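Local coordinates for protein dihydropteroate synthase (Clostridioides difficile, PDB 6PZ2) that catalyses the condensation of 4-aminobenzoate with dihydropterin pyrophosphate to give dihydropteroate, the step of bacterial folate synthesis that sulfonamide antibiotics block, at residues Asn122-Ile127 with Met165-Lys170; Val134-Asn139 with Asp155-Ser160; Glu229-Thr234 with Tyr252-Ala257; Leu237-Gly242 with Met260-Tyr265. All blocks are in the same frame, centred on the assembly; numbering follows the deposited sequence. Where two conformers were deposited one is given.

Interaction 1. Residues Asn122-Ile127 with Met165-Lys170; sequences NMASVI and MSCGVK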
loop_
_atom_site.group_PDB
_atom_site.type_symbol
_atom_site.label_atom_id
_atom_site.label_comp_id
_atom_site.label_asym_id
_atom_site.label_seq_id
_atom_site.Cartn_x
_atom_site.Cartn_y
_atom_site.Cartn_z
ATOM N N ASN A 122 30.523 -10.882 21.450
ATOM C CA ASN A 122 30.147 -10.175 22.691
ATOM C C ASN A 122 28.764 -9.513 22.642
ATOM O O ASN A 122 28.313 -8.968 23.697
ATOM C CB ASN A 122 31.158 -9.094 23.069
ATOM C CG ASN A 122 32.533 -9.681 23.303
ATOM O OD1 ASN A 122 32.677 -10.718 23.949
ATOM N ND2 ASN A 122 33.530 -9.066 22.699
ATOM N N MET A 123 28.097 -9.560 21.483
ATOM C CA MET A 123 26.926 -8.706 21.293
ATOM C C MET A 123 25.813 -9.152 22.238
ATOM O O MET A 123 25.196 -8.315 22.861
ATOM C CB MET A 123 26.386 -8.701 19.859
ATOM C CG MET A 123 25.142 -7.821 19.725
ATOM S SD MET A 123 25.490 -6.062 19.956
ATOM C CE MET A 123 26.167 -5.738 18.331
ATOM N N ALA A 124 25.572 -10.461 22.329
ATOM C CA ALA A 124 24.523 -10.970 23.180
ATOM C C ALA A 124 24.739 -10.527 24.623
ATOM O O ALA A 124 23.750 -10.143 25.264
ATOM C CB ALA A 124 24.425 -12.475 23.085
ATOM N N SER A 125 25.970 -10.582 25.150
ATOM C CA SER A 125 26.127 -10.271 26.596
ATOM C C SER A 125 26.034 -8.759 26.820
ATOM O O SER A 125 25.522 -8.311 27.861
ATOM C CB SER A 125 27.370 -10.881 27.234
ATOM O OG SER A 125 28.533 -10.601 26.491
ATOM N N VAL A 126 26.432 -7.974 25.823
ATOM C CA VAL A 126 26.190 -6.515 25.914
ATOM C C VAL A 126 24.689 -6.238 26.017
ATOM O O VAL A 126 24.238 -5.457 26.873
ATOM C CB VAL A 126 26.812 -5.738 24.747
ATOM C CG1 VAL A 126 26.282 -4.309 24.694
ATOM C CG2 VAL A 126 28.331 -5.742 24.825
ATOM N N ILE A 127 23.887 -6.937 25.216
ATOM C CA ILE A 127 22.440 -6.644 25.229
ATOM C C ILE A 127 21.851 -7.002 26.593
ATOM O O ILE A 127 21.018 -6.250 27.154
ATOM C CB ILE A 127 21.721 -7.331 24.046
ATOM C CG1 ILE A 127 22.013 -6.567 22.749
ATOM C CG2 ILE A 127 20.222 -7.443 24.296
ATOM C CD1 ILE A 127 22.126 -7.449 21.550
ATOM N N MET A 165 19.383 -15.760 24.991
ATOM C CA MET A 165 18.914 -16.213 26.307
ATOM C C MET A 165 20.048 -16.727 27.210
ATOM O O MET A 165 20.003 -16.541 28.426
ATOM C CB MET A 165 17.907 -17.343 26.147
ATOM C CG MET A 165 16.660 -17.012 26.901
ATOM S SD MET A 165 15.430 -16.666 25.684
ATOM C CE MET A 165 15.275 -18.321 25.006
ATOM N N SER A 166 21.064 -17.346 26.622
ATOM C CA SER A 166 22.176 -17.843 27.406
ATOM C C SER A 166 22.888 -16.676 28.094
ATOM O O SER A 166 23.594 -16.909 29.074
ATOM C CB SER A 166 23.131 -18.639 26.553
ATOM O OG SER A 166 23.699 -17.816 25.547
ATOM N N CYS A 167 22.692 -15.449 27.597
ATOM C CA CYS A 167 23.320 -14.285 28.192
ATOM C C CYS A 167 22.290 -13.483 28.980
ATOM O O CYS A 167 22.560 -12.331 29.357
ATOM C CB CYS A 167 24.015 -13.380 27.186
ATOM S SG CYS A 167 25.329 -14.239 26.284
ATOM N N GLY A 168 21.178 -14.119 29.294
ATOM C CA GLY A 168 20.168 -13.473 30.188
ATOM C C GLY A 168 19.324 -12.380 29.544
ATOM O O GLY A 168 18.677 -11.607 30.270
ATOM N N VAL A 169 19.243 -12.337 28.206
ATOM C CA VAL A 169 18.315 -11.425 27.539
ATOM C C VAL A 169 16.880 -11.916 27.766
ATOM O O VAL A 169 16.551 -13.054 27.521
ATOM C CB VAL A 169 18.635 -11.329 26.039
ATOM C CG1 VAL A 169 17.621 -10.451 25.335
ATOM C CG2 VAL A 169 20.055 -10.826 25.798
ATOM N N LYS A 170 15.985 -11.070 28.224
ATOM C CA LYS A 170 14.588 -11.506 28.356
ATOM C C LYS A 170 13.913 -11.655 26.977
ATOM O O LYS A 170 14.166 -10.909 26.017
ATOM C CB LYS A 170 13.857 -10.521 29.269
ATOM C CG LYS A 170 14.238 -10.666 30.734
ATOM C CD LYS A 170 13.623 -9.629 31.628
ATOM C CE LYS A 170 14.315 -8.289 31.509
ATOM N NZ LYS A 170 13.568 -7.235 32.234
#
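Cys167 and Val169, which flank Gly168 of a Schellman motif, pack against Ala124, Ser125 and Ile127 on the first turns of helix 123-129, joining two neighbouring helices on the outside of a TIM barrel. Gly168, with its positive phi, ends helix 149-166: its N bonds to Met165 O at 2.8 Å, and the chain turned there carries Val169 in beside the neighbouring helix. Backbones come closest at Ser125 and Cys167, whose CA atoms are 5.2 Å apart. SG of Cys167 stands beside its own backbone N, anti to the carbonyl carbon (chi1 -60°), which lays the sulfur along the helix surface, 3.8 Å from Ala124 CB. Its CB rests on the backbone, 3.8 Å from Ser125 CA. Toward this helix the sulfur makes apolar contact, and no hydrogen bond joins the two segments. Ile127 splits its duties: CG2, anti to the backbone N, meets Val169, while the CG1 arm turns inward, away from this contact, as the side chain packs on Leu117 and Val111. Val169 answers with both methyls. CG1 lies 4.1 Å from Ile127 CG2, and CG2 wedges in closer, 3.7 Å from Ile127 CG2 and 3.8 Å from Ala124 O.

Interaction 2. Residues Val134-Asn139 with Asp155-Ser160; sequences VCIMHN and DFFKVS. With PT1 (pteroic acid), chain K.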
loop_
_atom_site.group_PDB
_atom_site.type_symbol
_atom_site.label_atom_id
_atom_site.label_comp_id
_atom_site.label_asym_id
_atom_site.label_seq_id
_atom_site.Cartn_x
_atom_site.Cartn_y
_atom_site.Cartn_z
ATOM N N VAL A 134 16.581 -5.758 21.444
ATOM C CA VAL A 134 17.373 -6.090 20.282
ATOM C C VAL A 134 16.456 -6.517 19.127
ATOM O O VAL A 134 15.482 -7.265 19.286
ATOM C CB VAL A 134 18.417 -7.170 20.618
ATOM C CG1 VAL A 134 17.810 -8.393 21.275
ATOM C CG2 VAL A 134 19.240 -7.588 19.404
ATOM N N CYS A 135 16.845 -6.064 17.944
ATOM C CA CYS A 135 16.338 -6.594 16.734
ATOM C C CYS A 135 17.365 -7.572 16.174
ATOM O O CYS A 135 18.455 -7.187 15.780
ATOM C CB CYS A 135 16.036 -5.500 15.715
ATOM S SG CYS A 135 15.412 -6.134 14.131
ATOM N N ILE A 136 16.914 -8.807 16.043
ATOM C CA ILE A 136 17.708 -9.876 15.482
ATOM C C ILE A 136 17.289 -10.072 14.030
ATOM O O ILE A 136 16.229 -10.608 13.754
ATOM C CB ILE A 136 17.497 -11.194 16.247
ATOM C CG1 ILE A 136 17.856 -11.052 17.724
ATOM C CG2 ILE A 136 18.261 -12.327 15.576
ATOM C CD1 ILE A 136 17.667 -12.333 18.519
ATOM N N MET A 137 18.172 -9.706 13.133
ATOM C CA MET A 137 17.874 -9.757 11.750
ATOM C C MET A 137 18.581 -10.956 11.108
ATOM O O MET A 137 19.725 -11.211 11.421
ATOM C CB MET A 137 18.334 -8.475 11.055
ATOM C CG MET A 137 17.751 -8.322 9.662
ATOM S SD MET A 137 18.519 -7.069 8.641
ATOM C CE MET A 137 19.889 -8.005 7.958
ATOM N N HIS A 138 17.882 -11.648 10.218
ATOM C CA HIS A 138 18.436 -12.753 9.457
ATOM C C HIS A 138 19.412 -12.209 8.417
ATOM O O HIS A 138 19.071 -11.279 7.686
ATOM C CB HIS A 138 17.339 -13.568 8.750
ATOM C CG HIS A 138 17.916 -14.601 7.839
ATOM N ND1 HIS A 138 18.085 -14.399 6.481
ATOM C CD2 HIS A 138 18.449 -15.810 8.118
ATOM C CE1 HIS A 138 18.667 -15.462 5.960
ATOM N NE2 HIS A 138 18.902 -16.343 6.945
ATOM N N ASN A 139 20.570 -12.845 8.252
ATOM C CA ASN A 139 21.539 -12.391 7.241
ATOM C C ASN A 139 22.466 -13.561 6.926
ATOM O O ASN A 139 22.640 -14.396 7.776
ATOM C CB ASN A 139 22.388 -11.237 7.792
ATOM C CG ASN A 139 23.194 -10.469 6.770
ATOM O OD1 ASN A 139 23.295 -10.852 5.600
ATOM N ND2 ASN A 139 23.720 -9.335 7.199
ATOM N N ASP A 155 15.196 -21.300 11.625
ATOM C CA ASP A 155 16.271 -22.028 12.318
ATOM C C ASP A 155 17.303 -21.024 12.864
ATOM O O ASP A 155 17.770 -21.119 14.016
ATOM C CB ASP A 155 16.987 -23.002 11.367
ATOM C CG ASP A 155 16.207 -24.274 11.045
ATOM O OD1 ASP A 155 15.228 -24.557 11.754
ATOM O OD2 ASP A 155 16.578 -24.978 10.077
ATOM N N PHE A 156 17.658 -20.066 12.005
ATOM C CA PHE A 156 18.607 -19.023 12.332
ATOM C C PHE A 156 18.091 -18.217 13.525
ATOM O O PHE A 156 18.840 -17.990 14.466
ATOM C CB PHE A 156 18.826 -18.129 11.118
ATOM C CG PHE A 156 19.713 -16.933 11.333
ATOM C CD1 PHE A 156 21.005 -16.923 10.825
ATOM C CD2 PHE A 156 19.236 -15.810 11.992
ATOM C CE1 PHE A 156 21.815 -15.817 11.018
ATOM C CE2 PHE A 156 20.055 -14.711 12.201
ATOM C CZ PHE A 156 21.341 -14.713 11.709
ATOM N N PHE A 157 16.811 -17.856 13.512
ATOM C CA PHE A 157 16.278 -17.114 14.646
ATOM C C PHE A 157 16.361 -17.933 15.937
ATOM O O PHE A 157 16.585 -17.371 16.998
ATOM C CB PHE A 157 14.827 -16.686 14.416
ATOM C CG PHE A 157 14.658 -15.604 13.384
ATOM C CD1 PHE A 157 13.513 -15.554 12.607
ATOM C CD2 PHE A 157 15.611 -14.613 13.225
ATOM C CE1 PHE A 157 13.327 -14.547 11.674
ATOM C CE2 PHE A 157 15.418 -13.593 12.308
ATOM C CZ PHE A 157 14.282 -13.566 11.535
ATOM N N LYS A 158 16.143 -19.237 15.845
ATOM C CA LYS A 158 16.118 -20.079 17.019
ATOM C C LYS A 158 17.496 -20.086 17.674
ATOM O O LYS A 158 17.621 -19.970 18.881
ATOM C CB LYS A 158 15.771 -21.530 16.679
ATOM C CG LYS A 158 14.450 -22.014 17.253
ATOM C CD LYS A 158 13.251 -21.154 16.878
ATOM C CE LYS A 158 11.942 -21.855 17.169
ATOM N NZ LYS A 158 11.733 -22.975 16.220
ATOM N N VAL A 159 18.515 -20.231 16.854
ATOM C CA VAL A 159 19.873 -20.216 17.366
ATOM C C VAL A 159 20.221 -18.850 17.987
ATOM O O VAL A 159 20.804 -18.799 19.065
ATOM C CB VAL A 159 20.857 -20.559 16.234
ATOM C CG1 VAL A 159 22.287 -20.265 16.651
ATOM C CG2 VAL A 159 20.682 -22.002 15.773
ATOM N N SER A 160 19.928 -17.750 17.293
ATOM C CA SER A 160 20.219 -16.402 17.796
ATOM C C SER A 160 19.419 -16.150 19.077
ATOM O O SER A 160 19.926 -15.524 19.995
ATOM C CB SER A 160 19.950 -15.342 16.747
ATOM O OG SER A 160 20.778 -15.561 15.603
HETATM C C2 PT1 K . 16.630 -3.984 7.543
HETATM C C3 PT1 K . 17.762 -3.105 7.304
HETATM C C5 PT1 K . 18.431 -2.643 8.522
HETATM N N6 PT1 K . 18.197 -2.691 6.085
HETATM C C7 PT1 K . 16.953 -3.895 9.854
HETATM N N9 PT1 K . 18.005 -3.078 9.708
HETATM C C10 PT1 K . 19.268 -1.887 5.989
HETATM N N11 PT1 K . 16.540 -4.281 11.075
HETATM C C12 PT1 K . 19.937 -1.475 7.148
HETATM C C21 PT1 K . 19.319 -3.468 -1.634
HETATM O O22 PT1 K . 19.149 -4.622 -2.055
HETATM O O1 PT1 K . 15.914 -4.484 6.524
HETATM N N4 PT1 K . 16.284 -4.368 8.788
HETATM N N8 PT1 K . 19.491 -1.820 8.378
HETATM C C13 PT1 K . 19.760 -1.467 4.620
HETATM N N14 PT1 K . 20.137 -2.673 3.891
HETATM C C15 PT1 K . 19.982 -2.802 2.555
HETATM C C16 PT1 K . 19.726 -1.713 1.713
HETATM C C17 PT1 K . 20.017 -4.082 2.017
HETATM C C18 PT1 K . 19.550 -1.931 0.349
HETATM C C19 PT1 K . 19.836 -4.303 0.654
HETATM C C20 PT1 K . 19.590 -3.223 -0.178
HETATM O O23 PT1 K . 19.205 -2.517 -2.410
#
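His138 drives the edge of its imidazole into one face of the Phe156 ring, a T-shaped pair with centroids 5.0 Å apart and planes at 74°. The touching atom is His138 CD2, 3.6 Å from Phe156 CG, above the face but displaced toward the rim; Asn139 N lies over the same face. Phe156 gets there because CG is anti to its backbone N (chi1 176°), throwing the ring off helix 155-160 toward the end of strand 134-137. Phe157 takes the other course: its CG stays beside the backbone N and the ring swings back, so that CE2 comes 3.4 Å from Ile136 O and 4.0 Å from His138 CB. One turn further on, Ile136 CG2 packs on Ser160 CB at 3.6 Å. Strand and helix run at 142°, as the first two elements of a beta-alpha-beta crossover in the barrel wall. The strand's other side faces the ligand: Met137 SD is 3.5 Å from N4 of the pteroic acid, and Cys135 SG 3.7 Å from its N11. Arg118 makes a cation-pi contact with Phe156 and bonds Ser160 OG. Since Lys184 NZ is hydrogen-bonded to His138 ND1, it would draw electron density from the imidazole, probably making the C-H at CD2 more positive and the edge-to-face attraction stronger.

Interaction 3. Residues Glu229-Thr234 with Tyr252-Ala257; sequences EGTIAT and YENLMA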
loop_
_atom_site.group_PDB
_atom_site.type_symbol
_atom_site.label_atom_id
_atom_site.label_comp_id
_atom_site.label_asym_id
_atom_site.label_seq_id
_atom_site.Cartn_x
_atom_site.Cartn_y
_atom_site.Cartn_z
ATOM N N GLU A 229 6.098 4.088 -3.697
ATOM C CA GLU A 229 4.805 3.407 -3.664
ATOM C C GLU A 229 5.049 1.900 -3.554
ATOM O O GLU A 229 4.249 1.219 -2.914
ATOM C CB GLU A 229 3.728 3.761 -4.702
ATOM C CG GLU A 229 4.064 4.558 -5.929
ATOM C CD GLU A 229 4.596 5.971 -5.807
ATOM O OE1 GLU A 229 3.891 6.835 -5.251
ATOM O OE2 GLU A 229 5.731 6.174 -6.299
ATOM N N GLY A 230 6.169 1.390 -4.050
ATOM C CA GLY A 230 6.532 -0.006 -3.772
ATOM C C GLY A 230 6.744 -0.277 -2.292
ATOM O O GLY A 230 6.333 -1.315 -1.748
ATOM N N THR A 231 7.419 0.653 -1.624
ATOM C CA THR A 231 7.712 0.485 -0.225
ATOM C C THR A 231 6.392 0.508 0.556
ATOM O O THR A 231 6.144 -0.313 1.463
ATOM C CB THR A 231 8.631 1.615 0.250
ATOM O OG1 THR A 231 9.855 1.541 -0.490
ATOM C CG2 THR A 231 8.814 1.587 1.751
ATOM N N ILE A 232 5.533 1.449 0.175
ATOM C CA ILE A 232 4.196 1.502 0.817
ATOM C C ILE A 232 3.470 0.175 0.611
ATOM O O ILE A 232 2.888 -0.350 1.547
ATOM C CB ILE A 232 3.383 2.712 0.331
ATOM C CG1 ILE A 232 4.014 3.995 0.878
ATOM C CG2 ILE A 232 1.921 2.590 0.737
ATOM C CD1 ILE A 232 3.369 5.227 0.320
ATOM N N ALA A 233 3.614 -0.446 -0.559
ATOM C CA ALA A 233 2.954 -1.713 -0.757
ATOM C C ALA A 233 3.480 -2.748 0.244
ATOM O O ALA A 233 2.681 -3.496 0.853
ATOM C CB ALA A 233 3.138 -2.182 -2.181
ATOM N N THR A 234 4.804 -2.791 0.439
ATOM C CA THR A 234 5.368 -3.814 1.340
ATOM C C THR A 234 5.040 -3.486 2.807
ATOM O O THR A 234 4.828 -4.385 3.618
ATOM C CB THR A 234 6.880 -3.948 1.140
ATOM O OG1 THR A 234 7.483 -2.715 1.521
ATOM C CG2 THR A 234 7.253 -4.256 -0.298
ATOM N N TYR A 252 6.156 9.864 7.015
ATOM C CA TYR A 252 4.759 10.330 7.006
ATOM C C TYR A 252 3.893 9.420 6.118
ATOM O O TYR A 252 2.837 8.896 6.514
ATOM C CB TYR A 252 4.692 11.764 6.470
ATOM C CG TYR A 252 3.285 12.292 6.361
ATOM C CD1 TYR A 252 2.586 12.625 7.509
ATOM C CD2 TYR A 252 2.629 12.378 5.139
ATOM C CE1 TYR A 252 1.282 13.086 7.436
ATOM C CE2 TYR A 252 1.315 12.819 5.048
ATOM C CZ TYR A 252 0.660 13.201 6.205
ATOM O OH TYR A 252 -0.630 13.627 6.197
ATOM N N GLU A 253 4.404 9.191 4.913
ATOM C CA GLU A 253 3.692 8.426 3.909
ATOM C C GLU A 253 3.491 6.998 4.410
ATOM O O GLU A 253 2.374 6.483 4.395
ATOM C CB GLU A 253 4.441 8.475 2.577
ATOM C CG GLU A 253 4.513 9.867 1.986
ATOM C CD GLU A 253 5.689 10.714 2.464
ATOM O OE1 GLU A 253 6.465 10.290 3.358
ATOM O OE2 GLU A 253 5.833 11.814 1.934
ATOM N N ASN A 254 4.534 6.363 4.933
ATOM C CA ASN A 254 4.340 5.014 5.438
ATOM C C ASN A 254 3.415 5.025 6.663
ATOM O O ASN A 254 2.649 4.087 6.829
ATOM C CB ASN A 254 5.658 4.322 5.757
ATOM C CG ASN A 254 6.395 3.915 4.495
ATOM O OD1 ASN A 254 6.089 2.860 3.945
ATOM N ND2 ASN A 254 7.341 4.741 4.072
ATOM N N LEU A 255 3.524 6.003 7.554
ATOM C CA LEU A 255 2.588 6.021 8.715
ATOM C C LEU A 255 1.125 6.109 8.242
ATOM O O LEU A 255 0.265 5.397 8.793
ATOM C CB LEU A 255 2.920 7.201 9.630
ATOM C CG LEU A 255 2.021 7.382 10.856
ATOM C CD1 LEU A 255 1.984 6.163 11.753
ATOM C CD2 LEU A 255 2.478 8.572 11.678
ATOM N N MET A 256 0.848 6.964 7.243
ATOM C CA MET A 256 -0.541 7.144 6.774
ATOM C C MET A 256 -1.069 5.810 6.229
ATOM O O MET A 256 -2.144 5.383 6.613
ATOM C CB MET A 256 -0.665 8.231 5.698
ATOM C CG MET A 256 -0.322 9.624 6.163
ATOM S SD MET A 256 -1.280 10.070 7.632
ATOM C CE MET A 256 -0.112 9.923 8.978
ATOM N N ALA A 257 -0.286 5.088 5.411
ATOM C CA ALA A 257 -0.686 3.779 4.898
ATOM C C ALA A 257 -0.864 2.754 6.029
ATOM O O ALA A 257 -1.766 1.876 6.002
ATOM C CB ALA A 257 0.361 3.314 3.885
#
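Thr231, whose methyl touches Asn254, has a carbonyl O gripped by two hydroxyls: Thr234 OG1 donates to it at 2.8 Å, with a C=O...donor angle of 120°, and Thr235 OG1 adds a weak bond. The CG2 methyl of Thr231 lies 3.7 Å from Asn254 OD1, the two side chains crossing at about a right angle. ND2 of that amide donates to the carbonyl Asp250 O, which sets its flip and leaves OD1 to accept from Thr235 OG1. Ile232 lies against the facing side of helix 252-257. With CG1 beside the backbone N (chi1 -70°), the CG2 branch is left anti to that N and meets Ala257 CB at 3.6 Å; CG1 lies 3.9 Å from Asn254 OD1, and CD1 extends to Glu253 CB at 4.1 Å. Helices 229-234 and 252-257 cross at 37° with axes 9.7 Å apart, neighbours in the last part of the TIM barrel, with strand 245-248 between them in the chain. This pair also forms part of the dimer interface: Ile232 packs on Ile232 of the second subunit, and Glu253 on Glu229 of that chain. Asn254 OD1 and Thr231 O can both only accept, so they compete for the single proton of Thr235 OG1. The weak bond to Thr231 O is consistent with that proton lying mainly toward Asn254, a polar link between helices within otherwise apolar packing.

Interaction 4. Residues Leu237-Gly242 with Met260-Tyr265; sequences LGIRDG and MTDAIY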
loop_
_atom_site.group_PDB
_atom_site.type_symbol
_atom_site.label_atom_id
_atom_site.label_comp_id
_atom_site.label_asym_id
_atom_site.label_seq_id
_atom_site.Cartn_x
_atom_site.Cartn_y
_atom_site.Cartn_z
ATOM N N LEU A 237 1.290 -4.838 3.143
ATOM C CA LEU A 237 1.256 -6.288 3.129
ATOM C C LEU A 237 1.923 -6.844 4.389
ATOM O O LEU A 237 1.461 -7.849 4.960
ATOM C CB LEU A 237 1.969 -6.788 1.859
ATOM C CG LEU A 237 1.280 -6.384 0.557
ATOM C CD1 LEU A 237 2.146 -6.683 -0.661
ATOM C CD2 LEU A 237 -0.062 -7.082 0.414
ATOM N N GLY A 238 3.023 -6.206 4.783
ATOM C CA GLY A 238 3.734 -6.624 5.971
ATOM C C GLY A 238 2.830 -6.551 7.177
ATOM O O GLY A 238 2.706 -7.513 7.938
ATOM N N ILE A 239 2.161 -5.431 7.346
ATOM C CA ILE A 239 1.302 -5.289 8.534
ATOM C C ILE A 239 0.238 -6.381 8.496
ATOM O O ILE A 239 -0.019 -7.024 9.479
ATOM C CB ILE A 239 0.613 -3.922 8.596
ATOM C CG1 ILE A 239 1.644 -2.807 8.773
ATOM C CG2 ILE A 239 -0.446 -3.916 9.705
ATOM C CD1 ILE A 239 1.143 -1.443 8.331
ATOM N N ARG A 240 -0.332 -6.653 7.331
ATOM C CA ARG A 240 -1.368 -7.668 7.264
ATOM C C ARG A 240 -0.773 -9.015 7.685
ATOM O O ARG A 240 -1.455 -9.793 8.348
ATOM C CB ARG A 240 -2.010 -7.703 5.874
ATOM C CG ARG A 240 -2.513 -9.074 5.457
ATOM C CD ARG A 240 -3.975 -9.181 5.088
ATOM N NE ARG A 240 -4.094 -9.110 3.656
ATOM C CZ ARG A 240 -5.120 -9.546 2.938
ATOM N NH1 ARG A 240 -5.641 -8.733 2.035
ATOM N NH2 ARG A 240 -5.550 -10.788 3.036
ATOM N N ASP A 241 0.493 -9.263 7.335
ATOM C CA ASP A 241 1.186 -10.498 7.669
ATOM C C ASP A 241 1.736 -10.532 9.111
ATOM O O ASP A 241 2.357 -11.502 9.503
ATOM C CB ASP A 241 2.309 -10.684 6.647
ATOM C CG ASP A 241 1.774 -11.158 5.307
ATOM O OD1 ASP A 241 0.866 -12.007 5.351
ATOM O OD2 ASP A 241 2.279 -10.695 4.243
ATOM N N GLY A 242 1.560 -9.501 9.926
ATOM C CA GLY A 242 1.942 -9.562 11.324
ATOM C C GLY A 242 3.067 -8.600 11.687
ATOM O O GLY A 242 3.481 -8.573 12.865
ATOM N N MET A 260 -4.150 3.149 7.796
ATOM C CA MET A 260 -5.259 2.668 7.016
ATOM C C MET A 260 -5.294 1.151 7.163
ATOM O O MET A 260 -6.333 0.578 7.435
ATOM C CB MET A 260 -5.159 3.099 5.544
ATOM C CG MET A 260 -6.434 2.825 4.747
ATOM S SD MET A 260 -7.860 3.763 5.422
ATOM C CE MET A 260 -9.173 2.561 5.248
ATOM N N THR A 261 -4.127 0.520 7.083
ATOM C CA THR A 261 -4.069 -0.915 7.227
ATOM C C THR A 261 -4.436 -1.333 8.658
ATOM O O THR A 261 -5.142 -2.332 8.867
ATOM C CB THR A 261 -2.676 -1.424 6.826
ATOM O OG1 THR A 261 -2.250 -0.810 5.605
ATOM C CG2 THR A 261 -2.670 -2.922 6.705
ATOM N N ASP A 262 -3.950 -0.587 9.644
ATOM C CA ASP A 262 -4.269 -0.915 11.050
ATOM C C ASP A 262 -5.795 -0.891 11.220
ATOM O O ASP A 262 -6.347 -1.761 11.882
ATOM C CB ASP A 262 -3.655 0.059 12.073
ATOM C CG ASP A 262 -2.141 -0.014 12.217
ATOM O OD1 ASP A 262 -1.556 -1.058 11.800
ATOM O OD2 ASP A 262 -1.554 0.992 12.698
ATOM N N ALA A 263 -6.470 0.100 10.629
ATOM C CA ALA A 263 -7.940 0.235 10.827
ATOM C C ALA A 263 -8.676 -0.969 10.228
ATOM O O ALA A 263 -9.686 -1.392 10.749
ATOM C CB ALA A 263 -8.419 1.528 10.226
ATOM N N ILE A 264 -8.123 -1.598 9.196
ATOM C CA ILE A 264 -8.777 -2.754 8.582
ATOM C C ILE A 264 -8.479 -4.053 9.355
ATOM O O ILE A 264 -9.361 -4.887 9.480
ATOM C CB ILE A 264 -8.351 -2.858 7.101
ATOM C CG1 ILE A 264 -8.791 -1.636 6.293
ATOM C CG2 ILE A 264 -8.835 -4.153 6.461
ATOM C CD1 ILE A 264 -8.103 -1.521 4.942
ATOM N N TYR A 265 -7.264 -4.299 9.842
ATOM C CA TYR A 265 -6.939 -5.615 10.410
ATOM C C TYR A 265 -6.743 -5.630 11.928
ATOM O O TYR A 265 -6.683 -6.695 12.494
ATOM C CB TYR A 265 -5.641 -6.150 9.812
ATOM C CG TYR A 265 -5.830 -6.417 8.348
ATOM C CD1 TYR A 265 -6.550 -7.519 7.922
ATOM C CD2 TYR A 265 -5.445 -5.481 7.416
ATOM C CE1 TYR A 265 -6.809 -7.735 6.578
ATOM C CE2 TYR A 265 -5.713 -5.672 6.073
ATOM C CZ TYR A 265 -6.393 -6.801 5.651
ATOM O OH TYR A 265 -6.601 -7.010 4.324
#
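Where Ile239 and Arg240 meet Thr261 and Tyr265, helix 228-240 is finishing in a Schellman motif at Gly242, whose N bonds to Ile239 O at 3.0 Å, next to the last turns of helix 251-265 on the outer layer of the TIM barrel. Arg240 then extends over one face of the Tyr265 ring, CD lying 3.4 Å from Tyr265 CZ; on the opposite face sits Ile264 CG2. Bends at chi2 and chi3 carry the guanidinium beyond the ring, the two planes 38° apart. Tyr265 OH comes within 3.0 Å of Arg240 NH1, yet over the guanidinium face, at an angle too poor for a hydrogen bond. The salt bridge of NH1 is instead to Asp241 of the second subunit, and the symmetric one joins Asp241 to Arg240 of that subunit; the two carboxylates probably ease the approach of the two Arg240 groups across the dimer. One residue earlier, with CG1 beside the backbone N (chi1 -65°), Ile239 turns its CG2 branch to Thr261 CG2 at 3.9 Å. The same methyl abuts Asp262 OD1 at 3.7 Å, an oxygen held by Thr12 OG1 and by a salt bridge to Arg266 NE.

The four contacts fall into two pairs on the barrel wall. Interactions 1 and 2 share helix 149-166 and have centres 13 Å apart; they touch where Ile127 CD1 meets Val134 CG2 at 3.6 Å, and the two segments of interaction 2 lie between those of interaction 1 in the sequence. Interactions 3 and 4 come later in the chain and bind helix 228-240 to helix 251-265 twice, 12 Å apart between centres, their segments alternating. Across the barrel, the centres of interactions 1 and 3 are about 34 Å apart. Only interaction 2 of the four holds residues of the pteroic acid pocket, whereas interactions 3 and 4 both reach the second subunit and so belong to the dimer interface.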